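Local coordinates for protein polysaccharide deacetylase (Ammonifex degensii, PDB 4WCJ) that probably removes N-acetyl groups from poly-beta-1,6-N-acetyl-D-glucosamine, as a zinc-binding deacetylase of carbohydrate esterase family 4, at residues Y42-P47 against D101-R106; F72-E77 against K116-F121; A125-R130 against T158-Y163; R180-D185 against E217-Q222. All coordinates share one frame; numbering follows the deposited sequence.

The four contacts trace the beta/alpha barrel of a family 4 carbohydrate esterase. Contacts 1 and 2 interleave along the chain, then contacts 3 and 4 follow in series. The centres of contacts 1 and 2 lie about 17 Å apart, and the two meet where V104, on helix 102-114, packs against F121 of strand 119-123. Residues just past that strand open contact 3, which holds the zinc ligand H162; its centre is about 16 Å from that of contact 1. Contact 4, another 16 Å from contact 3, joins helices 179-197 and 213-221, and its D185 reaches back to the H162 loop. Helix 179-197 is thus tied to the loop that carries a zinc ligand.

Contact 1: residues Y42-P47 against D101-R106; sequences YHRVLP and DLSVYR
R44 lays its aliphatic stem across the D101 carboxylate at about a right angle, R44 CG standing 3.7 Å from D101 CG. Its extended chain, CG to NE, carries the guanidinium past the acid. The planes are 59° apart, and R44 NE makes only a long salt bridge to D101 OD1, at 4.0 Å. A water sits between these two atoms in the guanidinium plane, while R44 NH2 is bonded to the carbonyl of R50. The other oxygen serves helix 102-114: as N-cap, D101 OD2 accepts from S103 N at 2.9 Å, above the carboxylate plane, and from S103 OG at 2.6 Å, on the anti side. S103 OG receives V45 N at 2.9 Å in a fairly straight bond (163°). L46 CD2 rests 3.7 Å from S103 CB, shielding this link. Putting an alanine at D101 would probably leave the helix start without its cap, S103 OG without its acceptor and R44 NE without its distant acidic partner. Nearby, the H43 side chain comes within about 4 Å of the zinc and touches its ligand D99. Giving its proton to D101 and accepting from V45, the small S103 hydroxyl relays bonds from the main chain of 42-47 to the helix cap.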
# COMPACT_ATOMS: atom_id res chain seq x y z
N TYR A 42 3.05 4.26 -3.68
CA TYR A 42 3.26 5.71 -3.60
C TYR A 42 3.23 6.15 -2.13
O TYR A 42 2.78 5.40 -1.26
CB TYR A 42 2.19 6.47 -4.38
CG TYR A 42 2.14 6.24 -5.87
CD1 TYR A 42 2.92 7.01 -6.73
CD2 TYR A 42 1.30 5.28 -6.42
CE1 TYR A 42 2.87 6.82 -8.10
CE2 TYR A 42 1.25 5.08 -7.79
CZ TYR A 42 2.03 5.86 -8.63
OH TYR A 42 1.99 5.66 -9.99
N HIS A 43 3.72 7.36 -1.86
CA HIS A 43 3.63 7.94 -0.52
C HIS A 43 2.93 9.28 -0.56
O HIS A 43 1.82 9.45 -0.04
CB HIS A 43 5.02 8.09 0.10
CG HIS A 43 5.60 6.79 0.56
ND1 HIS A 43 6.29 5.94 -0.28
CD2 HIS A 43 5.59 6.19 1.77
CE1 HIS A 43 6.68 4.87 0.39
NE2 HIS A 43 6.27 5.00 1.64
N ARG A 44 3.58 10.25 -1.20
CA ARG A 44 3.08 11.61 -1.24
C ARG A 44 2.88 12.09 -2.66
O ARG A 44 3.62 11.73 -3.56
CB ARG A 44 4.03 12.56 -0.52
CG ARG A 44 4.25 12.20 0.93
CD ARG A 44 5.52 12.80 1.48
NE ARG A 44 5.81 12.27 2.81
CZ ARG A 44 7.04 12.09 3.28
NH1 ARG A 44 7.22 11.60 4.51
NH2 ARG A 44 8.09 12.41 2.54
N VAL A 45 1.86 12.93 -2.83
CA VAL A 45 1.66 13.61 -4.09
C VAL A 45 1.82 15.10 -3.81
O VAL A 45 0.88 15.78 -3.41
CB VAL A 45 0.30 13.27 -4.69
CG1 VAL A 45 0.12 13.99 -6.01
CG2 VAL A 45 0.20 11.76 -4.89
N LEU A 46 3.05 15.57 -4.00
CA LEU A 46 3.50 16.86 -3.51
C LEU A 46 4.56 17.45 -4.44
O LEU A 46 5.30 16.71 -5.10
CB LEU A 46 4.07 16.73 -2.09
CG LEU A 46 3.07 16.50 -0.96
CD1 LEU A 46 3.79 16.32 0.36
CD2 LEU A 46 2.12 17.68 -0.90
N PRO A 47 4.65 18.79 -4.49
CA PRO A 47 5.53 19.42 -5.47
C PRO A 47 7.01 19.60 -5.05
O PRO A 47 7.84 19.81 -5.93
CB PRO A 47 4.88 20.79 -5.67
CG PRO A 47 4.31 21.10 -4.32
CD PRO A 47 3.86 19.78 -3.73
N ASP A 101 -0.41 10.29 4.48
CA ASP A 101 -0.16 11.70 4.19
C ASP A 101 -1.42 12.44 3.70
O ASP A 101 -2.20 11.89 2.93
CB ASP A 101 0.95 11.86 3.15
CG ASP A 101 1.48 13.27 3.09
OD1 ASP A 101 2.28 13.64 3.99
OD2 ASP A 101 1.12 14.02 2.17
N LEU A 102 -1.59 13.68 4.15
CA LEU A 102 -2.72 14.50 3.74
C LEU A 102 -2.81 14.65 2.23
O LEU A 102 -3.90 14.79 1.68
CB LEU A 102 -2.62 15.89 4.39
CG LEU A 102 -3.72 16.88 4.04
CD1 LEU A 102 -5.10 16.30 4.37
CD2 LEU A 102 -3.50 18.21 4.75
N SER A 103 -1.67 14.61 1.54
CA SER A 103 -1.68 14.80 0.10
C SER A 103 -2.42 13.67 -0.61
O SER A 103 -2.87 13.86 -1.73
CB SER A 103 -0.26 14.91 -0.47
OG SER A 103 0.45 13.68 -0.35
N VAL A 104 -2.52 12.50 0.01
CA VAL A 104 -3.34 11.44 -0.60
C VAL A 104 -4.79 11.92 -0.72
O VAL A 104 -5.44 11.69 -1.73
CB VAL A 104 -3.27 10.12 0.21
CG1 VAL A 104 -4.14 9.04 -0.45
CG2 VAL A 104 -1.83 9.65 0.31
N TYR A 105 -5.29 12.62 0.30
CA TYR A 105 -6.63 13.18 0.24
C TYR A 105 -6.71 14.41 -0.66
O TYR A 105 -7.59 14.50 -1.52
CB TYR A 105 -7.12 13.55 1.65
CG TYR A 105 -8.46 14.24 1.67
CD1 TYR A 105 -9.64 13.51 1.53
CD2 TYR A 105 -8.56 15.61 1.84
CE1 TYR A 105 -10.88 14.15 1.55
CE2 TYR A 105 -9.78 16.26 1.87
CZ TYR A 105 -10.94 15.52 1.73
OH TYR A 105 -12.15 16.16 1.75
N ARG A 106 -5.79 15.34 -0.45
CA ARG A 106 -5.87 16.65 -1.10
C ARG A 106 -5.53 16.61 -2.59
O ARG A 106 -6.13 17.34 -3.39
CB ARG A 106 -4.96 17.64 -0.38
CG ARG A 106 -5.05 19.07 -0.89
CD ARG A 106 -4.30 20.04 0.02
NE ARG A 106 -4.86 20.08 1.37
CZ ARG A 106 -4.51 20.96 2.30
NH1 ARG A 106 -5.07 20.94 3.50
NH2 ARG A 106 -3.58 21.88 2.03
O HOH W 1 0.77 8.58 2.55
O HOH W 2 4.18 11.79 4.65

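Contact 2: residues F72-E77 against K116-F121; sequences FVTPQE and KIPFLF
The backbone from F72 to P75 runs roughly alongside that from I117 to L120, their directions 30° apart, and T74 CA comes within 5.5 Å of P118 CA. Both pieces belong to the beta/alpha barrel: strands 71-72 and 119-123 each pair in parallel with strand 91-99, and the contact lies where the first leads into helix 75-82 and the second begins.

The side chains meet as a row of apolar pairs. I117 is nearly extended (chi2 168°), which carries its CD1 over the centre of the F72 ring; this CH-pi contact measures 4.1 Å from CD1 to the ring centroid, only 8° off the normal. The other branch, I117 CG2, lies 3.8 Å from F72 CD2, so a branched residue touches the aromatic ring at two points. L65 and R66 of helix 55-67 also touch F72.

Farther along, T74 divides its work. Its OG1 caps the helix by accepting from E77 N at 3.0 Å, and T74 N is bonded to E77 OE1 at 2.9 Å, completing a capping box. The methyl left over, T74 CG2, rests 3.7 Å from P118 CG. P75 follows in the first turn of the helix, a place that needs no backbone N-H, and sets its ring against L120, P75 CG lying 3.8 Å from L120 CG. One water also bridges the backbones, donating to both V73 O and P118 O, the latter at 2.8 Å.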
# COMPACT_ATOMS: atom_id res chain seq x y z
N PHE A 72 -6.74 -1.61 -14.08
CA PHE A 72 -6.65 -1.30 -12.65
C PHE A 72 -7.64 -2.13 -11.84
O PHE A 72 -8.85 -2.15 -12.10
CB PHE A 72 -6.88 0.19 -12.39
CG PHE A 72 -5.77 1.08 -12.90
CD1 PHE A 72 -5.81 1.59 -14.18
CD2 PHE A 72 -4.69 1.40 -12.08
CE1 PHE A 72 -4.80 2.41 -14.65
CE2 PHE A 72 -3.68 2.22 -12.54
CZ PHE A 72 -3.73 2.73 -13.83
N VAL A 73 -7.09 -2.79 -10.83
CA VAL A 73 -7.74 -3.84 -10.06
C VAL A 73 -8.07 -3.35 -8.63
O VAL A 73 -7.34 -2.53 -8.07
CB VAL A 73 -6.81 -5.09 -10.05
CG1 VAL A 73 -6.26 -5.41 -8.65
CG2 VAL A 73 -7.48 -6.30 -10.70
N THR A 74 -9.18 -3.83 -8.05
CA THR A 74 -9.51 -3.48 -6.67
C THR A 74 -8.69 -4.34 -5.71
O THR A 74 -8.18 -5.39 -6.10
CB THR A 74 -11.02 -3.69 -6.35
OG1 THR A 74 -11.34 -5.09 -6.45
CG2 THR A 74 -11.90 -2.90 -7.30
N PRO A 75 -8.54 -3.89 -4.45
CA PRO A 75 -7.85 -4.76 -3.50
C PRO A 75 -8.50 -6.15 -3.38
O PRO A 75 -7.77 -7.14 -3.30
CB PRO A 75 -7.96 -3.98 -2.18
CG PRO A 75 -7.98 -2.56 -2.62
CD PRO A 75 -8.84 -2.57 -3.87
N GLN A 76 -9.83 -6.23 -3.39
CA GLN A 76 -10.51 -7.52 -3.37
C GLN A 76 -10.16 -8.37 -4.59
O GLN A 76 -9.92 -9.57 -4.47
CB GLN A 76 -12.03 -7.34 -3.29
CG GLN A 76 -12.64 -7.78 -1.97
CD GLN A 76 -12.30 -9.21 -1.63
OE1 GLN A 76 -12.37 -10.10 -2.47
NE2 GLN A 76 -11.90 -9.44 -0.38
N GLU A 77 -10.15 -7.74 -5.76
CA GLU A 77 -9.80 -8.42 -7.00
C GLU A 77 -8.37 -8.96 -6.92
O GLU A 77 -8.10 -10.08 -7.34
CB GLU A 77 -9.94 -7.48 -8.21
CG GLU A 77 -11.37 -7.37 -8.72
CD GLU A 77 -11.55 -6.33 -9.82
OE1 GLU A 77 -10.73 -5.40 -9.91
OE2 GLU A 77 -12.52 -6.44 -10.59
N LYS A 116 -11.92 6.99 -11.56
CA LYS A 116 -12.56 5.81 -10.95
C LYS A 116 -11.57 4.68 -10.68
O LYS A 116 -11.91 3.50 -10.81
CB LYS A 116 -13.70 5.29 -11.84
CG LYS A 116 -14.93 6.16 -11.89
CD LYS A 116 -16.00 5.50 -12.74
CE LYS A 116 -17.04 6.49 -13.21
NZ LYS A 116 -17.92 5.90 -14.25
N ILE A 117 -10.35 5.05 -10.30
CA ILE A 117 -9.31 4.08 -10.00
C ILE A 117 -9.28 3.74 -8.51
O ILE A 117 -9.06 4.62 -7.66
CB ILE A 117 -7.92 4.59 -10.45
CG1 ILE A 117 -7.87 4.67 -11.97
CG2 ILE A 117 -6.82 3.69 -9.92
CD1 ILE A 117 -6.67 5.42 -12.51
N PRO A 118 -9.50 2.47 -8.18
CA PRO A 118 -9.42 2.01 -6.79
C PRO A 118 -8.00 2.12 -6.26
O PRO A 118 -7.05 2.19 -7.04
CB PRO A 118 -9.84 0.53 -6.88
CG PRO A 118 -10.20 0.28 -8.32
CD PRO A 118 -9.58 1.35 -9.13
N PHE A 119 -7.85 2.15 -4.94
CA PHE A 119 -6.52 2.12 -4.35
C PHE A 119 -6.56 1.60 -2.92
O PHE A 119 -7.58 1.68 -2.24
CB PHE A 119 -5.87 3.52 -4.41
CG PHE A 119 -6.62 4.59 -3.66
CD1 PHE A 119 -7.82 5.10 -4.14
CD2 PHE A 119 -6.09 5.13 -2.49
CE1 PHE A 119 -8.49 6.09 -3.46
CE2 PHE A 119 -6.76 6.12 -1.80
CZ PHE A 119 -7.96 6.61 -2.29
N LEU A 120 -5.43 1.05 -2.48
CA LEU A 120 -5.30 0.58 -1.11
C LEU A 120 -4.45 1.59 -0.34
O LEU A 120 -3.33 1.90 -0.74
CB LEU A 120 -4.66 -0.82 -1.07
CG LEU A 120 -5.20 -1.84 -0.07
CD1 LEU A 120 -4.53 -3.21 -0.23
CD2 LEU A 120 -5.08 -1.34 1.36
N PHE A 121 -4.98 2.09 0.77
CA PHE A 121 -4.31 3.10 1.58
C PHE A 121 -3.87 2.48 2.90
O PHE A 121 -4.71 2.24 3.78
CB PHE A 121 -5.28 4.27 1.84
CG PHE A 121 -4.62 5.55 2.28
CD1 PHE A 121 -3.23 5.72 2.22
CD2 PHE A 121 -5.40 6.59 2.78
CE1 PHE A 121 -2.65 6.92 2.63
CE2 PHE A 121 -4.81 7.78 3.20
CZ PHE A 121 -3.45 7.95 3.11
O HOH W 3 -5.76 0.15 -8.54

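Contact 3: residues A125-R130 against T158-Y163; sequences AGQVGR and TYDLHY. With ZN (zinc ion), chain B.
G126 sets its CA over the centre of the Y159 ring, 3.6 Å from the centroid in a CH-pi contact. This is the tight part of the interface. A125 N donates to T158 O at 3.2 Å, and G126 N to Y159 O at 2.7 Å. A methyl on G126 would point straight at Y159 O, so a residue without a side chain suits the place. With CG anti to its own nitrogen (chi1 -180°), Y159 swings its ring back against this backbone, where CD1 also lies 4.0 Å from A125 CB. Exchanging Y159 for an alanine would probably strip the A125-G126 backbone of this cover and leave a gap beside it.

At D160 and Y163, both partly exposed, the contact thins to a polar link with the buried Q127. Q127, bent at chi2, sends NE2 to D160 OD1 at 3.0 Å, meeting it from above the carboxylate plane. Y163 OH reaches the same oxygen from the opposite face, at 2.8 Å. D185 on helix 179-197 takes the backbone N-H groups of Y159 and D160. Two residues after D160, H162 NE2 binds zinc at 2.2 Å, alongside D99, H157 and two waters. The bonds to D160 and to the backbone before it thus pin down the loop that presents this histidine, consistent with a second-shell part in placing the metal ligand.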
# COMPACT_ATOMS: atom_id res chain seq x y z
N ALA A 125 -2.07 3.82 11.85
CA ALA A 125 -3.36 4.16 12.46
C ALA A 125 -3.22 5.10 13.64
O ALA A 125 -4.10 5.93 13.87
CB ALA A 125 -4.11 2.87 12.88
N GLY A 126 -2.12 5.00 14.38
CA GLY A 126 -1.89 5.85 15.53
C GLY A 126 -1.39 7.25 15.21
O GLY A 126 -1.30 8.09 16.10
N GLN A 127 -1.07 7.51 13.94
CA GLN A 127 -0.59 8.83 13.52
C GLN A 127 -1.62 9.58 12.68
O GLN A 127 -1.41 10.73 12.30
CB GLN A 127 0.73 8.72 12.74
CG GLN A 127 1.90 8.24 13.57
CD GLN A 127 2.22 9.17 14.73
OE1 GLN A 127 1.96 10.38 14.66
NE2 GLN A 127 2.80 8.62 15.79
N VAL A 128 -2.74 8.92 12.39
CA VAL A 128 -3.83 9.59 11.67
C VAL A 128 -4.34 10.81 12.45
O VAL A 128 -4.53 10.75 13.67
CB VAL A 128 -4.98 8.61 11.40
CG1 VAL A 128 -6.23 9.34 10.92
CG2 VAL A 128 -4.53 7.58 10.38
N GLY A 129 -4.53 11.93 11.76
CA GLY A 129 -5.09 13.10 12.40
C GLY A 129 -4.04 13.95 13.11
O GLY A 129 -4.38 14.93 13.79
N ARG A 130 -2.77 13.57 12.95
CA ARG A 130 -1.65 14.32 13.54
C ARG A 130 -0.68 14.83 12.47
O ARG A 130 -0.85 14.57 11.28
CB ARG A 130 -0.88 13.44 14.53
CG ARG A 130 -1.72 12.59 15.45
CD ARG A 130 -0.83 11.86 16.42
NE ARG A 130 -1.59 11.20 17.48
CZ ARG A 130 -1.14 11.04 18.71
NH1 ARG A 130 0.07 11.51 19.04
NH2 ARG A 130 -1.88 10.43 19.62
N THR A 158 1.20 -0.73 10.54
CA THR A 158 1.33 -0.67 12.01
C THR A 158 0.42 0.39 12.63
O THR A 158 -0.11 1.26 11.94
CB THR A 158 2.80 -0.41 12.52
OG1 THR A 158 3.14 0.98 12.39
CG2 THR A 158 3.80 -1.27 11.78
N TYR A 159 0.23 0.29 13.95
CA TYR A 159 -0.42 1.37 14.71
C TYR A 159 0.55 2.53 14.96
O TYR A 159 0.28 3.68 14.61
CB TYR A 159 -0.96 0.86 16.05
CG TYR A 159 -1.65 1.94 16.87
CD1 TYR A 159 -2.98 2.26 16.64
CD2 TYR A 159 -0.97 2.63 17.86
CE1 TYR A 159 -3.61 3.25 17.37
CE2 TYR A 159 -1.59 3.62 18.60
CZ TYR A 159 -2.91 3.93 18.34
OH TYR A 159 -3.54 4.91 19.07
N ASP A 160 1.68 2.22 15.59
CA ASP A 160 2.70 3.24 15.84
C ASP A 160 4.07 2.60 16.01
O ASP A 160 4.73 2.75 17.05
CB ASP A 160 2.33 4.09 17.06
CG ASP A 160 3.24 5.30 17.23
OD1 ASP A 160 3.81 5.79 16.23
OD2 ASP A 160 3.37 5.76 18.39
N LEU A 161 4.51 1.88 14.98
CA LEU A 161 5.81 1.22 15.01
C LEU A 161 6.59 1.52 13.74
O LEU A 161 7.47 0.75 13.34
CB LEU A 161 5.65 -0.30 15.20
CG LEU A 161 5.55 -0.80 16.64
CD1 LEU A 161 5.53 -2.32 16.68
CD2 LEU A 161 6.70 -0.27 17.49
N HIS A 162 6.29 2.65 13.10
CA HIS A 162 6.97 3.05 11.88
C HIS A 162 8.25 3.81 12.21
O HIS A 162 8.41 5.00 11.87
CB HIS A 162 6.05 3.91 11.02
CG HIS A 162 6.42 3.94 9.57
ND1 HIS A 162 7.63 4.41 9.11
CD2 HIS A 162 5.71 3.58 8.47
CE1 HIS A 162 7.66 4.33 7.79
NE2 HIS A 162 6.52 3.82 7.38
N TYR A 163 9.16 3.12 12.88
CA TYR A 163 10.41 3.72 13.31
C TYR A 163 11.58 2.85 12.91
O TYR A 163 11.48 1.61 12.88
CB TYR A 163 10.40 3.94 14.82
CG TYR A 163 9.26 4.81 15.30
CD1 TYR A 163 9.36 6.20 15.26
CD2 TYR A 163 8.09 4.25 15.79
CE1 TYR A 163 8.33 7.00 15.70
CE2 TYR A 163 7.04 5.05 16.23
CZ TYR A 163 7.17 6.43 16.18
OH TYR A 163 6.14 7.23 16.62
ZN ZN B . 5.64 3.77 5.39
O HOH W 4 7.00 5.35 4.57
O HOH W 5 6.18 3.01 3.28

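Contact 4: residues R180-D185 against E217-Q222; sequences RLFAED and EILRTQ
I218 of helix 213-221 fits against F182 and A183 of helix 179-197, and its atoms trace the contact from root to end. At the root, I218 CB lies 4.2 Å from both F182 CD2 and F182 CE2. One branch, CG2, is anti to the backbone nitrogen and settles on the facing helix, 3.8 Å from A183 CA and close to the A183 methyl. The other branch passes through CG1 to CD1, which ends at the edge of the F182 ring, near its plane and 3.8 Å from F182 CD2. A beta-branched side chain can thus touch helix backbone and aromatic edge together, and the small alanine lets it come close.

F182, its CG anti to the backbone nitrogen (chi1 179°), stretches far enough to reach a second partner: L219 comes in at about a right angle, CD2 standing 4.0 Å from F182 CZ. At the far end of the contact Q222, the first residue past the helix end, stretches its side chain out and donates from NE2 to A183 O at 2.9 Å (N-H...O 160°). A long amide suits this spot because it can cross the groove between the helices and attach to a main-chain oxygen.

The two short segments run 32° apart, their axes 10.2 Å from each other at closest. Helix 213-221 is the crossover of a beta-alpha-beta unit, lying between the paired parallel strands 203-205 and 226-229. Helix 179-197 precedes that unit in the chain and packs beside it, T186 touching both L219 and Q222.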
# COMPACT_ATOMS: atom_id res chain seq x y z
N ARG A 180 6.49 -9.66 20.73
CA ARG A 180 5.33 -9.35 21.55
C ARG A 180 4.81 -7.95 21.24
O ARG A 180 3.61 -7.76 21.00
CB ARG A 180 5.69 -9.46 23.03
CG ARG A 180 4.61 -9.01 24.01
CD ARG A 180 5.13 -9.16 25.44
NE ARG A 180 4.22 -8.62 26.44
CZ ARG A 180 4.45 -8.69 27.75
NH1 ARG A 180 3.57 -8.18 28.61
NH2 ARG A 180 5.55 -9.27 28.21
N LEU A 181 5.71 -6.98 21.23
CA LEU A 181 5.37 -5.59 20.92
C LEU A 181 4.72 -5.48 19.55
O LEU A 181 3.79 -4.70 19.35
CB LEU A 181 6.63 -4.71 20.98
CG LEU A 181 6.50 -3.28 20.44
CD1 LEU A 181 5.51 -2.46 21.26
CD2 LEU A 181 7.85 -2.58 20.35
N PHE A 182 5.22 -6.27 18.59
CA PHE A 182 4.66 -6.22 17.24
C PHE A 182 3.25 -6.78 17.21
O PHE A 182 2.38 -6.27 16.49
CB PHE A 182 5.54 -7.00 16.26
CG PHE A 182 5.00 -7.02 14.86
CD1 PHE A 182 5.15 -5.91 14.04
CD2 PHE A 182 4.32 -8.12 14.37
CE1 PHE A 182 4.65 -5.91 12.75
CE2 PHE A 182 3.82 -8.13 13.09
CZ PHE A 182 3.98 -7.01 12.27
N ALA A 183 3.02 -7.83 17.99
CA ALA A 183 1.71 -8.46 18.04
C ALA A 183 0.70 -7.51 18.67
O ALA A 183 -0.42 -7.39 18.18
CB ALA A 183 1.78 -9.76 18.82
N GLU A 184 1.11 -6.83 19.74
CA GLU A 184 0.21 -5.95 20.47
C GLU A 184 -0.14 -4.72 19.63
O GLU A 184 -1.30 -4.29 19.59
CB GLU A 184 0.83 -5.53 21.80
CG GLU A 184 0.63 -6.58 22.90
CD GLU A 184 1.71 -6.56 23.96
OE1 GLU A 184 2.73 -5.86 23.77
OE2 GLU A 184 1.54 -7.27 24.99
N ASP A 185 0.87 -4.18 18.95
CA ASP A 185 0.68 -3.03 18.08
C ASP A 185 -0.26 -3.36 16.93
O ASP A 185 -1.14 -2.57 16.58
CB ASP A 185 2.03 -2.57 17.54
CG ASP A 185 1.92 -1.38 16.62
OD1 ASP A 185 1.74 -1.60 15.40
OD2 ASP A 185 2.04 -0.24 17.11
N GLU A 217 3.88 -14.71 10.64
CA GLU A 217 3.00 -15.62 11.35
C GLU A 217 2.06 -14.86 12.28
O GLU A 217 0.89 -15.21 12.41
CB GLU A 217 3.82 -16.65 12.14
CG GLU A 217 3.00 -17.55 13.05
CD GLU A 217 2.08 -18.48 12.29
OE1 GLU A 217 2.15 -18.52 11.04
OE2 GLU A 217 1.29 -19.19 12.94
N ILE A 218 2.57 -13.82 12.92
CA ILE A 218 1.74 -12.99 13.77
C ILE A 218 0.61 -12.40 12.92
O ILE A 218 -0.57 -12.45 13.31
CB ILE A 218 2.56 -11.88 14.44
CG1 ILE A 218 3.46 -12.49 15.51
CG2 ILE A 218 1.64 -10.84 15.06
CD1 ILE A 218 4.49 -11.52 16.06
N LEU A 219 0.96 -11.85 11.76
CA LEU A 219 -0.06 -11.34 10.85
C LEU A 219 -1.08 -12.41 10.44
O LEU A 219 -2.28 -12.15 10.39
CB LEU A 219 0.58 -10.73 9.60
CG LEU A 219 1.48 -9.53 9.88
CD1 LEU A 219 2.15 -9.05 8.59
CD2 LEU A 219 0.69 -8.41 10.54
N ARG A 220 -0.60 -13.62 10.15
CA ARG A 220 -1.50 -14.68 9.71
C ARG A 220 -2.50 -15.00 10.81
O ARG A 220 -3.71 -15.09 10.57
CB ARG A 220 -0.73 -15.94 9.32
CG ARG A 220 -1.60 -16.99 8.63
CD ARG A 220 -0.90 -18.35 8.56
NE ARG A 220 -0.70 -18.91 9.90
CZ ARG A 220 -1.61 -19.63 10.55
NH1 ARG A 220 -2.80 -19.87 10.01
NH2 ARG A 220 -1.33 -20.10 11.76
N THR A 221 -1.99 -15.17 12.03
CA THR A 221 -2.86 -15.55 13.15
C THR A 221 -3.80 -14.42 13.53
O THR A 221 -4.84 -14.66 14.14
CB THR A 221 -2.05 -15.99 14.39
OG1 THR A 221 -1.37 -14.85 14.96
CG2 THR A 221 -1.03 -17.05 14.02
N GLN A 222 -3.45 -13.19 13.17
CA GLN A 222 -4.34 -12.07 13.43
C GLN A 222 -5.27 -11.80 12.25
O GLN A 222 -5.95 -10.77 12.21
CB GLN A 222 -3.54 -10.82 13.78
CG GLN A 222 -2.99 -10.88 15.19
CD GLN A 222 -2.48 -9.55 15.67
OE1 GLN A 222 -2.98 -8.50 15.28
NE2 GLN A 222 -1.47 -9.58 16.53